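PDB 3K8G: 30kLP from Treponema pallidum, which may take part in ligand transport and alters membrane permeability at acidic pH, and increases the permeability of lipid vesicles when added in its non-lipidated form. Local coordinates for residues A[20-25]-A[143-148]; A[45-50]-A[108-113]; A[117-122]-A[132-137]; A[175-180]-A[200-205]. All blocks are in the same frame, centred on the assembly; numbering follows the deposited sequence.

Contact 1: A[20-25]-A[143-148]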
loop_
_atom_site.group_PDB
_atom_site.type_symbol
_atom_site.label_atom_id
_atom_site.label_comp_id
_atom_site.label_asym_id
_atom_site.label_seq_id
_atom_site.Cartn_x
_atom_site.Cartn_y
_atom_site.Cartn_z
ATOM N N ASP A 20 -2.098 -6.701 7.861
ATOM C CA ASP A 20 -2.431 -5.604 8.781
ATOM C C ASP A 20 -2.825 -4.310 8.067
ATOM O O ASP A 20 -3.601 -3.506 8.620
ATOM C CB ASP A 20 -1.242 -5.368 9.668
ATOM C CG ASP A 20 -0.924 -6.589 10.485
ATOM O OD1 ASP A 20 -1.574 -6.728 11.511
ATOM O OD2 ASP A 20 -0.108 -7.446 10.074
ATOM N N VAL A 21 -2.250 -4.078 6.872
ATOM C CA VAL A 21 -2.568 -2.868 6.054
ATOM C C VAL A 21 -2.701 -3.277 4.593
ATOM O O VAL A 21 -1.874 -4.059 4.117
ATOM C CB VAL A 21 -1.457 -1.775 6.125
ATOM C CG1 VAL A 21 -1.811 -0.550 5.260
ATOM C CG2 VAL A 21 -1.187 -1.352 7.590
ATOM N N TYR A 22 -3.767 -2.807 3.916
ATOM C CA TYR A 22 -3.887 -2.988 2.480
ATOM C C TYR A 22 -3.731 -1.612 1.863
ATOM O O TYR A 22 -4.200 -0.623 2.445
ATOM C CB TYR A 22 -5.255 -3.600 2.087
ATOM C CG TYR A 22 -5.273 -5.081 2.394
ATOM C CD1 TYR A 22 -4.702 -6.016 1.500
ATOM C CD2 TYR A 22 -5.827 -5.540 3.598
ATOM C CE1 TYR A 22 -4.711 -7.407 1.812
ATOM C CE2 TYR A 22 -5.807 -6.950 3.926
ATOM C CZ TYR A 22 -5.265 -7.837 3.026
ATOM O OH TYR A 22 -5.210 -9.160 3.373
ATOM N N LEU A 23 -3.090 -1.561 0.687
ATOM C CA LEU A 23 -2.787 -0.289 0.030
ATOM C C LEU A 23 -3.109 -0.373 -1.453
ATOM O O LEU A 23 -2.950 -1.409 -2.086
ATOM C CB LEU A 23 -1.293 0.069 0.173
ATOM C CG LEU A 23 -0.688 0.046 1.580
ATOM C CD1 LEU A 23 -0.186 -1.404 1.923
ATOM C CD2 LEU A 23 0.490 1.061 1.663
ATOM N N TYR A 24 -3.595 0.725 -2.014
ATOM C CA TYR A 24 -3.733 0.793 -3.442
ATOM C C TYR A 24 -3.268 2.190 -3.908
ATOM O O TYR A 24 -3.756 3.208 -3.408
ATOM C CB TYR A 24 -5.202 0.538 -3.821
ATOM C CG TYR A 24 -5.488 0.898 -5.247
ATOM C CD1 TYR A 24 -5.096 0.073 -6.288
ATOM C CD2 TYR A 24 -6.160 2.087 -5.551
ATOM C CE1 TYR A 24 -5.365 0.440 -7.648
ATOM C CE2 TYR A 24 -6.426 2.472 -6.893
ATOM C CZ TYR A 24 -6.046 1.636 -7.915
ATOM O OH TYR A 24 -6.332 2.029 -9.209
ATOM N N PHE A 25 -2.332 2.223 -4.862
ATOM C CA PHE A 25 -1.824 3.491 -5.416
ATOM C C PHE A 25 -1.991 3.492 -6.945
ATOM O O PHE A 25 -1.272 2.764 -7.616
ATOM C CB PHE A 25 -0.314 3.599 -5.202
ATOM C CG PHE A 25 0.132 3.644 -3.755
ATOM C CD1 PHE A 25 0.461 4.855 -3.153
ATOM C CD2 PHE A 25 0.324 2.474 -3.036
ATOM C CE1 PHE A 25 0.905 4.913 -1.836
ATOM C CE2 PHE A 25 0.767 2.521 -1.713
ATOM C CZ PHE A 25 1.055 3.731 -1.114
ATOM N N PRO A 143 -9.290 -11.838 0.621
ATOM C CA PRO A 143 -9.375 -10.817 1.674
ATOM C C PRO A 143 -10.710 -10.033 1.583
ATOM O O PRO A 143 -11.309 -9.950 0.499
ATOM C CB PRO A 143 -8.212 -9.869 1.349
ATOM C CG PRO A 143 -7.928 -10.075 -0.068
ATOM C CD PRO A 143 -8.210 -11.537 -0.348
ATOM N N GLN A 144 -11.155 -9.504 2.719
ATOM C CA GLN A 144 -12.346 -8.663 2.805
ATOM C C GLN A 144 -11.947 -7.203 2.924
ATOM O O GLN A 144 -11.137 -6.842 3.778
ATOM C CB GLN A 144 -13.176 -9.051 4.021
ATOM C CG GLN A 144 -13.644 -10.507 4.038
ATOM C CD GLN A 144 -14.065 -10.917 5.448
ATOM O OE1 GLN A 144 -13.263 -10.857 6.380
ATOM N NE2 GLN A 144 -15.318 -11.315 5.612
ATOM N N LEU A 145 -12.457 -6.368 2.025
ATOM C CA LEU A 145 -12.059 -4.977 1.979
ATOM C C LEU A 145 -13.300 -4.097 1.958
ATOM O O LEU A 145 -14.341 -4.528 1.477
ATOM C CB LEU A 145 -11.234 -4.667 0.710
ATOM C CG LEU A 145 -9.713 -4.954 0.625
ATOM C CD1 LEU A 145 -8.935 -4.303 1.821
ATOM C CD2 LEU A 145 -9.445 -6.418 0.556
ATOM N N PRO A 146 -13.178 -2.838 2.443
ATOM C CA PRO A 146 -14.398 -2.021 2.491
ATOM C C PRO A 146 -14.825 -1.553 1.091
ATOM O O PRO A 146 -14.023 -1.571 0.180
ATOM C CB PRO A 146 -14.023 -0.824 3.366
ATOM C CG PRO A 146 -12.561 -0.784 3.433
ATOM C CD PRO A 146 -12.021 -2.196 3.118
ATOM N N PRO A 147 -16.101 -1.158 0.929
ATOM C CA PRO A 147 -16.600 -0.870 -0.412
ATOM C C PRO A 147 -15.854 0.197 -1.208
ATOM O O PRO A 147 -15.654 0.005 -2.400
ATOM C CB PRO A 147 -18.050 -0.453 -0.179
ATOM C CG PRO A 147 -18.407 -1.040 1.139
ATOM C CD PRO A 147 -17.152 -1.026 1.957
ATOM N N ARG A 148 -15.458 1.319 -0.598
ATOM C CA ARG A 148 -14.758 2.354 -1.394
ATOM C C ARG A 148 -13.347 1.899 -1.780
ATOM O O ARG A 148 -12.835 2.222 -2.847
ATOM C CB ARG A 148 -14.701 3.714 -0.644
ATOM C CG ARG A 148 -13.967 4.766 -1.436
ATOM C CD ARG A 148 -14.047 6.158 -0.808
ATOM N NE ARG A 148 -13.371 7.103 -1.676
ATOM C CZ ARG A 148 -13.193 8.381 -1.355
ATOM N NH1 ARG A 148 -13.641 8.838 -0.192
ATOM N NH2 ARG A 148 -12.550 9.176 -2.183
#
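One side chain, Tyr22, makes the whole of the strand's side of this contact, and it is touched at its two ends by different residues: Leu145 near the root and Pro143 near the hydroxyl. The backbones stay well apart, with the CA atoms of Tyr22 and Leu145 8.4 Å from each other. Leu145 comes across the base of the tyrosine, its CD1 methyl 3.8 Å from Tyr22 CB and equally close to Tyr22 CG and CD2. Further out, CB of Pro143 lies 3.7 Å from Tyr22 OH, and Tyr22 CZ is 4.0 Å from the same carbon. Both partners cross the tyrosine side chain at about a right angle. CB of Tyr22 points at residues 143-148; chi1 of -76° then leans the ring back toward the Asp20 end of the strand, which leaves CB and CG by Leu145 and brings CZ and OH to Pro143. The hydroxyl has its polar partners in the chain just before the strand, bonding to Gly16 O and Ala19 N. Helix 147-153 continues the cover, Phe149 touching both Tyr22 and Tyr24. No hydrogen bond joins the two segments. Ring and oxygen rim alike pack on apolar carbons of the loop that leads into the helix, and the OH is in addition tied to the 16-19 backbone, which should limit how far the ring can swing.

Contact 2: A[45-50]-A[108-113]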
loop_
_atom_site.group_PDB
_atom_site.type_symbol
_atom_site.label_atom_id
_atom_site.label_comp_id
_atom_site.label_asym_id
_atom_site.label_seq_id
_atom_site.Cartn_x
_atom_site.Cartn_y
_atom_site.Cartn_z
ATOM N N ALA A 45 17.709 1.200 -8.673
ATOM C CA ALA A 45 17.182 1.711 -9.939
ATOM C C ALA A 45 16.045 0.849 -10.493
ATOM O O ALA A 45 15.069 1.392 -11.033
ATOM C CB ALA A 45 18.298 1.903 -10.975
ATOM N N ASP A 46 16.165 -0.476 -10.325
ATOM C CA ASP A 46 15.246 -1.435 -10.943
ATOM C C ASP A 46 13.803 -1.199 -10.464
ATOM O O ASP A 46 12.848 -1.230 -11.260
ATOM C CB ASP A 46 15.642 -2.896 -10.647
ATOM C CG ASP A 46 17.146 -3.156 -10.746
ATOM O OD1 ASP A 46 17.877 -2.912 -9.761
ATOM O OD2 ASP A 46 17.592 -3.655 -11.799
ATOM N N ILE A 47 13.654 -0.962 -9.175
ATOM C CA ILE A 47 12.298 -0.732 -8.595
ATOM C C ILE A 47 11.672 0.538 -9.162
ATOM O O ILE A 47 10.520 0.523 -9.606
ATOM C CB ILE A 47 12.317 -0.707 -7.050
ATOM C CG1 ILE A 47 13.046 -1.936 -6.488
ATOM C CG2 ILE A 47 10.878 -0.652 -6.464
ATOM C CD1 ILE A 47 12.317 -3.293 -6.691
ATOM N N LYS A 48 12.448 1.630 -9.200
ATOM C CA LYS A 48 11.975 2.877 -9.812
ATOM C C LYS A 48 11.638 2.646 -11.275
ATOM O O LYS A 48 10.592 3.085 -11.753
ATOM C CB LYS A 48 13.002 4.021 -9.649
ATOM C CG LYS A 48 12.969 4.683 -8.277
ATOM C CD LYS A 48 13.505 6.111 -8.302
ATOM C CE LYS A 48 13.413 6.748 -6.910
ATOM N NZ LYS A 48 13.714 8.219 -6.925
ATOM N N LYS A 49 12.511 1.927 -11.986
ATOM C CA LYS A 49 12.258 1.622 -13.391
ATOM C C LYS A 49 10.944 0.863 -13.582
ATOM O O LYS A 49 10.179 1.156 -14.518
ATOM C CB LYS A 49 13.444 0.869 -14.014
ATOM C CG LYS A 49 14.640 1.801 -14.320
ATOM C CD LYS A 49 15.866 1.011 -14.805
ATOM C CE LYS A 49 17.031 1.929 -15.177
ATOM N NZ LYS A 49 17.509 2.683 -13.990
ATOM N N ILE A 50 10.680 -0.102 -12.701
ATOM C CA ILE A 50 9.421 -0.867 -12.756
ATOM C C ILE A 50 8.220 0.057 -12.534
ATOM O O ILE A 50 7.217 -0.011 -13.287
ATOM C CB ILE A 50 9.428 -2.077 -11.774
ATOM C CG1 ILE A 50 10.492 -3.107 -12.216
ATOM C CG2 ILE A 50 8.029 -2.761 -11.702
ATOM C CD1 ILE A 50 10.763 -4.199 -11.214
ATOM N N THR A 108 14.729 -7.859 -1.208
ATOM C CA THR A 108 13.706 -7.743 -2.247
ATOM C C THR A 108 13.715 -8.893 -3.242
ATOM O O THR A 108 14.771 -9.250 -3.779
ATOM C CB THR A 108 13.816 -6.398 -2.993
ATOM O OG1 THR A 108 13.917 -5.346 -2.041
ATOM C CG2 THR A 108 12.571 -6.141 -3.849
ATOM N N ASP A 109 12.534 -9.503 -3.447
ATOM C CA ASP A 109 12.324 -10.493 -4.487
ATOM C C ASP A 109 11.324 -9.968 -5.516
ATOM O O ASP A 109 10.354 -9.302 -5.168
ATOM C CB ASP A 109 11.878 -11.808 -3.854
ATOM C CG ASP A 109 12.829 -12.243 -2.730
ATOM O OD1 ASP A 109 14.078 -12.132 -2.934
ATOM O OD2 ASP A 109 12.358 -12.605 -1.636
ATOM N N VAL A 110 11.586 -10.235 -6.785
ATOM C CA VAL A 110 10.776 -9.683 -7.853
ATOM C C VAL A 110 10.552 -10.751 -8.890
ATOM O O VAL A 110 11.488 -11.497 -9.264
ATOM C CB VAL A 110 11.395 -8.417 -8.513
ATOM C CG1 VAL A 110 10.445 -7.833 -9.593
ATOM C CG2 VAL A 110 11.764 -7.348 -7.480
ATOM N N SER A 111 9.323 -10.791 -9.387
ATOM C CA SER A 111 8.977 -11.607 -10.528
ATOM C C SER A 111 8.157 -10.803 -11.491
ATOM O O SER A 111 7.386 -9.929 -11.077
ATOM C CB SER A 111 8.092 -12.797 -10.087
ATOM O OG SER A 111 8.076 -13.702 -11.168
ATOM N N ILE A 112 8.292 -11.100 -12.782
ATOM C CA ILE A 112 7.428 -10.504 -13.795
ATOM C C ILE A 112 6.761 -11.692 -14.488
ATOM O O ILE A 112 7.224 -12.154 -15.534
ATOM C CB ILE A 112 8.195 -9.630 -14.841
ATOM C CG1 ILE A 112 9.174 -8.650 -14.178
ATOM C CG2 ILE A 112 7.205 -8.894 -15.763
ATOM C CD1 ILE A 112 8.535 -7.579 -13.377
ATOM N N PRO A 113 5.684 -12.216 -13.893
ATOM C CA PRO A 113 5.204 -13.516 -14.377
ATOM C C PRO A 113 4.447 -13.470 -15.706
ATOM O O PRO A 113 4.118 -14.527 -16.243
ATOM C CB PRO A 113 4.314 -14.031 -13.237
ATOM C CG PRO A 113 4.001 -12.853 -12.398
ATOM C CD PRO A 113 4.928 -11.722 -12.728
#
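Ile47 and Ile50, one helical turn apart, each send a CD1 methyl down onto strand 108-114, and these two methyls make every close contact here. The tighter part centres on Val110, whose two branches are shared out: CG1 lies 4.0 Å from Ile50 CD1, whereas CG2 lies 4.2 Å from Ile47 CD1. Ile50 and Val110 lie alongside, pointing opposite ways. Ile47 and Thr108 instead meet tip to tip, Ile47 CD1 standing 4.0 Å from Thr108 CG2. The helix itself rides high, its axis 11.3 Å from that of the strand and inclined to it by 40°, and the isoleucines span most of that distance to reach the short Thr108 and Val110. Toward Ile112 the fit slackens: its CB points at the helix, but Ile112 CD1 stays 4.6 Å from Ile50 CD1. Ala45 and Lys49 are exposed. A pentanediol molecule, probably from the crystallisation liquor, lies next to the partly exposed Ile47. Helix 45-52 corresponds to one of the amphipathic helices that move away from helices 169-176 and 215-225 when the cavity opens. Phe80 of helix 78-81 also packs on Ile50, Val120 of strand 117-123 flanks Thr108 and Val110, and Asp109 and Ser111 turn to the other face of the strand, where Met130 of helix 130-135 meets them.

Contact 3: A[117-122]-A[132-137]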
loop_
_atom_site.group_PDB
_atom_site.type_symbol
_atom_site.label_atom_id
_atom_site.label_comp_id
_atom_site.label_asym_id
_atom_site.label_seq_id
_atom_site.Cartn_x
_atom_site.Cartn_y
_atom_site.Cartn_z
ATOM N N PHE A 117 2.096 -7.907 -15.624
ATOM C CA PHE A 117 2.031 -8.078 -14.139
ATOM C C PHE A 117 3.415 -8.124 -13.560
ATOM O O PHE A 117 4.319 -8.774 -14.132
ATOM C CB PHE A 117 1.439 -9.442 -13.700
ATOM C CG PHE A 117 0.081 -9.751 -14.242
ATOM C CD1 PHE A 117 -0.908 -8.778 -14.302
ATOM C CD2 PHE A 117 -0.231 -11.054 -14.610
ATOM C CE1 PHE A 117 -2.187 -9.086 -14.768
ATOM C CE2 PHE A 117 -1.506 -11.377 -15.074
ATOM C CZ PHE A 117 -2.484 -10.387 -15.156
ATOM N N SER A 118 3.567 -7.527 -12.385
ATOM C CA SER A 118 4.805 -7.639 -11.604
ATOM C C SER A 118 4.464 -8.002 -10.145
ATOM O O SER A 118 3.415 -7.617 -9.662
ATOM C CB SER A 118 5.596 -6.336 -11.631
ATOM O OG SER A 118 4.825 -5.209 -11.200
ATOM N N CYS A 119 5.326 -8.782 -9.486
ATOM C CA CYS A 119 5.155 -9.128 -8.061
ATOM C C CYS A 119 6.448 -8.832 -7.333
ATOM O O CYS A 119 7.516 -9.231 -7.790
ATOM C CB CYS A 119 4.821 -10.626 -7.897
ATOM S SG CYS A 119 3.270 -11.116 -8.720
ATOM N N VAL A 120 6.355 -8.159 -6.191
ATOM C CA VAL A 120 7.516 -7.755 -5.422
ATOM C C VAL A 120 7.214 -8.110 -3.986
ATOM O O VAL A 120 6.108 -7.848 -3.485
ATOM C CB VAL A 120 7.771 -6.219 -5.519
ATOM C CG1 VAL A 120 8.879 -5.759 -4.552
ATOM C CG2 VAL A 120 8.104 -5.826 -6.941
ATOM N N ILE A 121 8.179 -8.751 -3.335
ATOM C CA ILE A 121 8.048 -9.025 -1.931
ATOM C C ILE A 121 9.287 -8.413 -1.298
ATOM O O ILE A 121 10.421 -8.725 -1.710
ATOM C CB ILE A 121 8.043 -10.572 -1.669
ATOM C CG1 ILE A 121 6.877 -11.247 -2.426
ATOM C CG2 ILE A 121 8.014 -10.851 -0.149
ATOM C CD1 ILE A 121 6.917 -12.792 -2.360
ATOM N N PHE A 122 9.068 -7.539 -0.326
ATOM C CA PHE A 122 10.148 -6.799 0.313
ATOM C C PHE A 122 10.080 -7.012 1.815
ATOM O O PHE A 122 9.005 -6.914 2.411
ATOM C CB PHE A 122 9.979 -5.294 0.035
ATOM C CG PHE A 122 10.843 -4.442 0.902
ATOM C CD1 PHE A 122 12.198 -4.274 0.592
ATOM C CD2 PHE A 122 10.330 -3.873 2.067
ATOM C CE1 PHE A 122 13.040 -3.508 1.428
ATOM C CE2 PHE A 122 11.164 -3.105 2.905
ATOM C CZ PHE A 122 12.505 -2.930 2.591
ATOM N N LYS A 132 5.229 -19.059 -3.469
ATOM C CA LYS A 132 3.966 -19.119 -2.739
ATOM C C LYS A 132 3.028 -17.975 -3.148
ATOM O O LYS A 132 1.814 -18.198 -3.339
ATOM C CB LYS A 132 4.188 -19.163 -1.222
ATOM C CG LYS A 132 2.915 -19.302 -0.432
ATOM C CD LYS A 132 3.207 -19.618 1.056
ATOM C CE LYS A 132 1.883 -19.888 1.780
ATOM N NZ LYS A 132 2.040 -19.666 3.225
ATOM N N MET A 133 3.582 -16.766 -3.270
ATOM C CA MET A 133 2.791 -15.639 -3.813
ATOM C C MET A 133 2.283 -15.926 -5.215
ATOM O O MET A 133 1.087 -15.721 -5.502
ATOM C CB MET A 133 3.589 -14.369 -3.837
ATOM C CG MET A 133 2.778 -13.183 -4.362
ATOM S SD MET A 133 3.668 -11.653 -4.032
ATOM C CE MET A 133 2.491 -10.464 -4.821
ATOM N N LEU A 134 3.175 -16.421 -6.076
ATOM C CA LEU A 134 2.789 -16.759 -7.455
ATOM C C LEU A 134 1.719 -17.839 -7.545
ATOM O O LEU A 134 0.906 -17.811 -8.465
ATOM C CB LEU A 134 4.009 -17.122 -8.328
ATOM C CG LEU A 134 4.976 -15.965 -8.554
ATOM C CD1 LEU A 134 6.177 -16.430 -9.374
ATOM C CD2 LEU A 134 4.293 -14.744 -9.225
ATOM N N SER A 135 1.689 -18.773 -6.589
ATOM C CA SER A 135 0.640 -19.812 -6.584
ATOM C C SER A 135 -0.792 -19.205 -6.471
ATOM O O SER A 135 -1.795 -19.845 -6.858
ATOM C CB SER A 135 0.840 -20.812 -5.454
ATOM O OG SER A 135 0.488 -20.232 -4.208
ATOM N N ARG A 136 -0.866 -17.982 -5.943
ATOM C CA ARG A 136 -2.136 -17.279 -5.799
ATOM C C ARG A 136 -2.620 -16.657 -7.125
ATOM O O ARG A 136 -3.732 -16.144 -7.205
ATOM C CB ARG A 136 -2.091 -16.277 -4.636
ATOM C CG ARG A 136 -1.933 -17.013 -3.248
ATOM C CD ARG A 136 -2.252 -16.090 -2.019
ATOM N NE ARG A 136 -1.284 -15.006 -1.961
ATOM C CZ ARG A 136 -0.144 -15.059 -1.254
ATOM N NH1 ARG A 136 0.120 -16.153 -0.533
ATOM N NH2 ARG A 136 0.698 -14.008 -1.254
ATOM N N LEU A 137 -1.779 -16.698 -8.146
ATOM C CA LEU A 137 -2.235 -16.423 -9.526
ATOM C C LEU A 137 -3.221 -17.464 -10.009
ATOM O O LEU A 137 -4.082 -17.149 -10.864
ATOM C CB LEU A 137 -1.042 -16.328 -10.510
ATOM C CG LEU A 137 -0.054 -15.164 -10.288
ATOM C CD1 LEU A 137 1.182 -15.373 -11.161
ATOM C CD2 LEU A 137 -0.682 -13.797 -10.570
#
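Sulfur and methyl contacts carry the packing between Met133 and Leu134 of the helix and Cys119 and Ile121 of the strand. Met133, its CG opposite the backbone N (chi1 -179°) and the chain fully extended beyond, reaches out to lay SD 3.6 Å from Ile121 CG1, the two side chains overlapping head to tail. Its CE methyl ends 3.9 Å from Cys119 CB. Leu134 comes at the cysteine separately, with CD2 3.8 Å from Cys119 SG. No hydrogen bond crosses between the segments; within 132-137, Ser135 OG returns to Lys132 O at 2.6 Å, and Arg136 N bonds to Met133 O. Of the charged groups, Arg136 lays a guanidinium face near Met133 CA and pairs with Glu128. Helix 130-135, probably amphipathic, thus turns Met133 and Leu134 onto strand 117-123 and leaves Lys132 and Ser135 exposed; Val14 of helix 11-15 touches Met133, Pro113 of strand 108-114 touches Leu134, and Phe71 of strand 67-74 flanks Cys119.

Contact 4: A[175-180]-A[200-205]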
loop_
_atom_site.group_PDB
_atom_site.type_symbol
_atom_site.label_atom_id
_atom_site.label_comp_id
_atom_site.label_asym_id
_atom_site.label_seq_id
_atom_site.Cartn_x
_atom_site.Cartn_y
_atom_site.Cartn_z
ATOM N N LYS A 175 0.047 8.416 14.249
ATOM C CA LYS A 175 1.088 8.743 13.266
ATOM C C LYS A 175 0.566 9.783 12.304
ATOM O O LYS A 175 1.210 10.801 12.043
ATOM C CB LYS A 175 1.493 7.523 12.431
ATOM C CG LYS A 175 2.182 6.404 13.183
ATOM C CD LYS A 175 2.143 5.126 12.329
ATOM C CE LYS A 175 2.929 4.000 12.984
ATOM N NZ LYS A 175 4.076 3.541 12.147
ATOM N N LEU A 176 -0.608 9.507 11.755
ATOM C CA LEU A 176 -1.155 10.338 10.707
ATOM C C LEU A 176 -1.401 11.750 11.207
ATOM O O LEU A 176 -1.191 12.714 10.475
ATOM C CB LEU A 176 -2.426 9.708 10.127
ATOM C CG LEU A 176 -3.055 10.415 8.930
ATOM C CD1 LEU A 176 -2.208 10.253 7.672
ATOM C CD2 LEU A 176 -4.456 9.869 8.721
ATOM N N LEU A 177 -1.797 11.882 12.467
ATOM C CA LEU A 177 -2.102 13.195 13.016
ATOM C C LEU A 177 -0.918 13.837 13.749
ATOM O O LEU A 177 -1.061 14.898 14.341
ATOM C CB LEU A 177 -3.365 13.138 13.886
ATOM C CG LEU A 177 -4.618 12.418 13.340
ATOM C CD1 LEU A 177 -5.851 12.805 14.124
ATOM C CD2 LEU A 177 -4.865 12.621 11.839
ATOM N N ASN A 178 0.248 13.188 13.676
ATOM C CA ASN A 178 1.518 13.675 14.241
ATOM C C ASN A 178 1.598 13.674 15.777
ATOM O O ASN A 178 2.526 14.249 16.359
ATOM C CB ASN A 178 1.891 15.054 13.669
ATOM C CG ASN A 178 3.382 15.202 13.402
ATOM O OD1 ASN A 178 4.194 14.375 13.826
ATOM N ND2 ASN A 178 3.748 16.264 12.687
ATOM N N PHE A 179 0.643 13.005 16.424
ATOM C CA PHE A 179 0.660 12.841 17.878
ATOM C C PHE A 179 1.667 11.752 18.269
ATOM O O PHE A 179 2.291 11.150 17.392
ATOM C CB PHE A 179 -0.748 12.521 18.419
ATOM C CG PHE A 179 -1.846 13.405 17.866
ATOM C CD1 PHE A 179 -1.625 14.758 17.600
ATOM C CD2 PHE A 179 -3.120 12.879 17.632
ATOM C CE1 PHE A 179 -2.646 15.567 17.085
ATOM C CE2 PHE A 179 -4.153 13.682 17.127
ATOM C CZ PHE A 179 -3.914 15.028 16.849
ATOM N N PRO A 180 1.852 11.500 19.585
ATOM C CA PRO A 180 2.713 10.374 19.956
ATOM C C PRO A 180 1.911 9.076 19.954
ATOM O O PRO A 180 0.682 9.123 19.865
ATOM C CB PRO A 180 3.151 10.730 21.379
ATOM C CG PRO A 180 1.988 11.482 21.944
ATOM C CD PRO A 180 1.309 12.184 20.775
ATOM N N TYR A 200 -1.209 16.017 0.437
ATOM C CA TYR A 200 -2.353 15.150 0.187
ATOM C C TYR A 200 -3.551 15.632 0.973
ATOM O O TYR A 200 -3.419 15.947 2.145
ATOM C CB TYR A 200 -1.997 13.662 0.528
ATOM C CG TYR A 200 -1.302 13.009 -0.639
ATOM C CD1 TYR A 200 0.042 13.235 -0.888
ATOM C CD2 TYR A 200 -2.020 12.237 -1.555
ATOM C CE1 TYR A 200 0.687 12.656 -2.004
ATOM C CE2 TYR A 200 -1.387 11.665 -2.678
ATOM C CZ TYR A 200 -0.043 11.865 -2.880
ATOM O OH TYR A 200 0.546 11.297 -4.002
ATOM N N LEU A 201 -4.710 15.722 0.316
ATOM C CA LEU A 201 -5.987 15.948 0.976
ATOM C C LEU A 201 -6.566 14.569 1.310
ATOM O O LEU A 201 -6.434 13.656 0.491
ATOM C CB LEU A 201 -6.966 16.587 -0.009
ATOM C CG LEU A 201 -7.257 18.082 0.082
ATOM C CD1 LEU A 201 -7.738 18.562 -1.277
ATOM C CD2 LEU A 201 -8.292 18.391 1.173
ATOM N N TYR A 202 -7.205 14.407 2.460
ATOM C CA TYR A 202 -7.745 13.050 2.762
ATOM C C TYR A 202 -9.089 13.033 3.451
ATOM O O TYR A 202 -9.523 14.047 4.025
ATOM C CB TYR A 202 -6.732 12.195 3.544
ATOM C CG TYR A 202 -6.397 12.730 4.900
ATOM C CD1 TYR A 202 -5.247 13.497 5.088
ATOM C CD2 TYR A 202 -7.225 12.483 5.998
ATOM C CE1 TYR A 202 -4.925 14.009 6.328
ATOM C CE2 TYR A 202 -6.914 13.002 7.244
ATOM C CZ TYR A 202 -5.756 13.751 7.393
ATOM O OH TYR A 202 -5.431 14.254 8.619
ATOM N N THR A 203 -9.754 11.870 3.371
ATOM C CA THR A 203 -10.934 11.600 4.170
ATOM C C THR A 203 -10.625 10.275 4.809
ATOM O O THR A 203 -10.032 9.388 4.170
ATOM C CB THR A 203 -12.222 11.344 3.338
ATOM O OG1 THR A 203 -12.404 12.366 2.370
ATOM C CG2 THR A 203 -13.447 11.343 4.242
ATOM N N LEU A 204 -11.070 10.117 6.040
ATOM C CA LEU A 204 -10.935 8.825 6.704
ATOM C C LEU A 204 -12.166 8.530 7.535
ATOM O O LEU A 204 -12.941 9.442 7.917
ATOM C CB LEU A 204 -9.642 8.738 7.529
ATOM C CG LEU A 204 -9.453 9.623 8.776
ATOM C CD1 LEU A 204 -10.144 9.020 10.034
ATOM C CD2 LEU A 204 -7.969 9.820 9.069
ATOM N N SER A 205 -12.359 7.239 7.778
ATOM C CA SER A 205 -13.351 6.781 8.685
ATOM C C SER A 205 -12.622 5.889 9.683
ATOM O O SER A 205 -11.783 5.063 9.293
ATOM C CB SER A 205 -14.396 5.997 7.897
ATOM O OG SER A 205 -15.413 5.531 8.751
#
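Helix 169-176 ends at this contact: Leu177 is the first residue to leave helical angles, Asn178 takes a left-handed backbone (phi 70°), and the nearest CA atoms across the gap, those of Leu176 and Tyr202, are still 10.7 Å apart. Three leucines and a tyrosine fill the space between. Leu176 CD2 is the busiest atom. It meets Leu204 CD2 tip to tip at 3.5 Å, a tight approach for two methyls, and it also sits over one face of the Tyr202 ring, displaced toward the rim, with Tyr202 CE2 4.2 Å away. Leu177 comes to the far end of the same tyrosine, its CD2 3.7 Å from Tyr202 OH, the two side chains slanting across each other. On the strand, CB of Tyr202 and CB of Leu204 both point to the helix end; chi1 values of 64° and 67° set how the ring and the methyls then lie. No hydrogen bond crosses between the segments, and all four touching residues are buried. The helix is probably amphipathic, and its apolar C-terminal residues are what it packs on the strand. Arg247 of helix 245-253 also binds the helix end, through Leu176 O. Helix 215-225 adds Leu225, which touches both Leu177 and Tyr202, while strand 189-196 supplies Leu191 beside Tyr202 and strand 235-244 supplies Ile243 against Leu176 and Ile238 against Leu204.

All four contacts set a helix, or the loop leading into one, against the antiparallel strands of the U-shaped half-barrel. Contacts 2 and 3 are neighbours, about 12 Å between centres, because strands 108-114 and 117-123 pair through backbone hydrogen bonds such as Asp109 N to Ile121 O. Contact 4 belongs to the opposite side of the chain's centre, about 30 Å between centres from each of them. Contact 1 lies between, about 17 Å by centres from contacts 3 and 4; along the chain its ends enclose contacts 2 and 3, and contact 4 follows. Contact 2 involves a helix of the group that moves on opening, contact 4 one of the group it moves from.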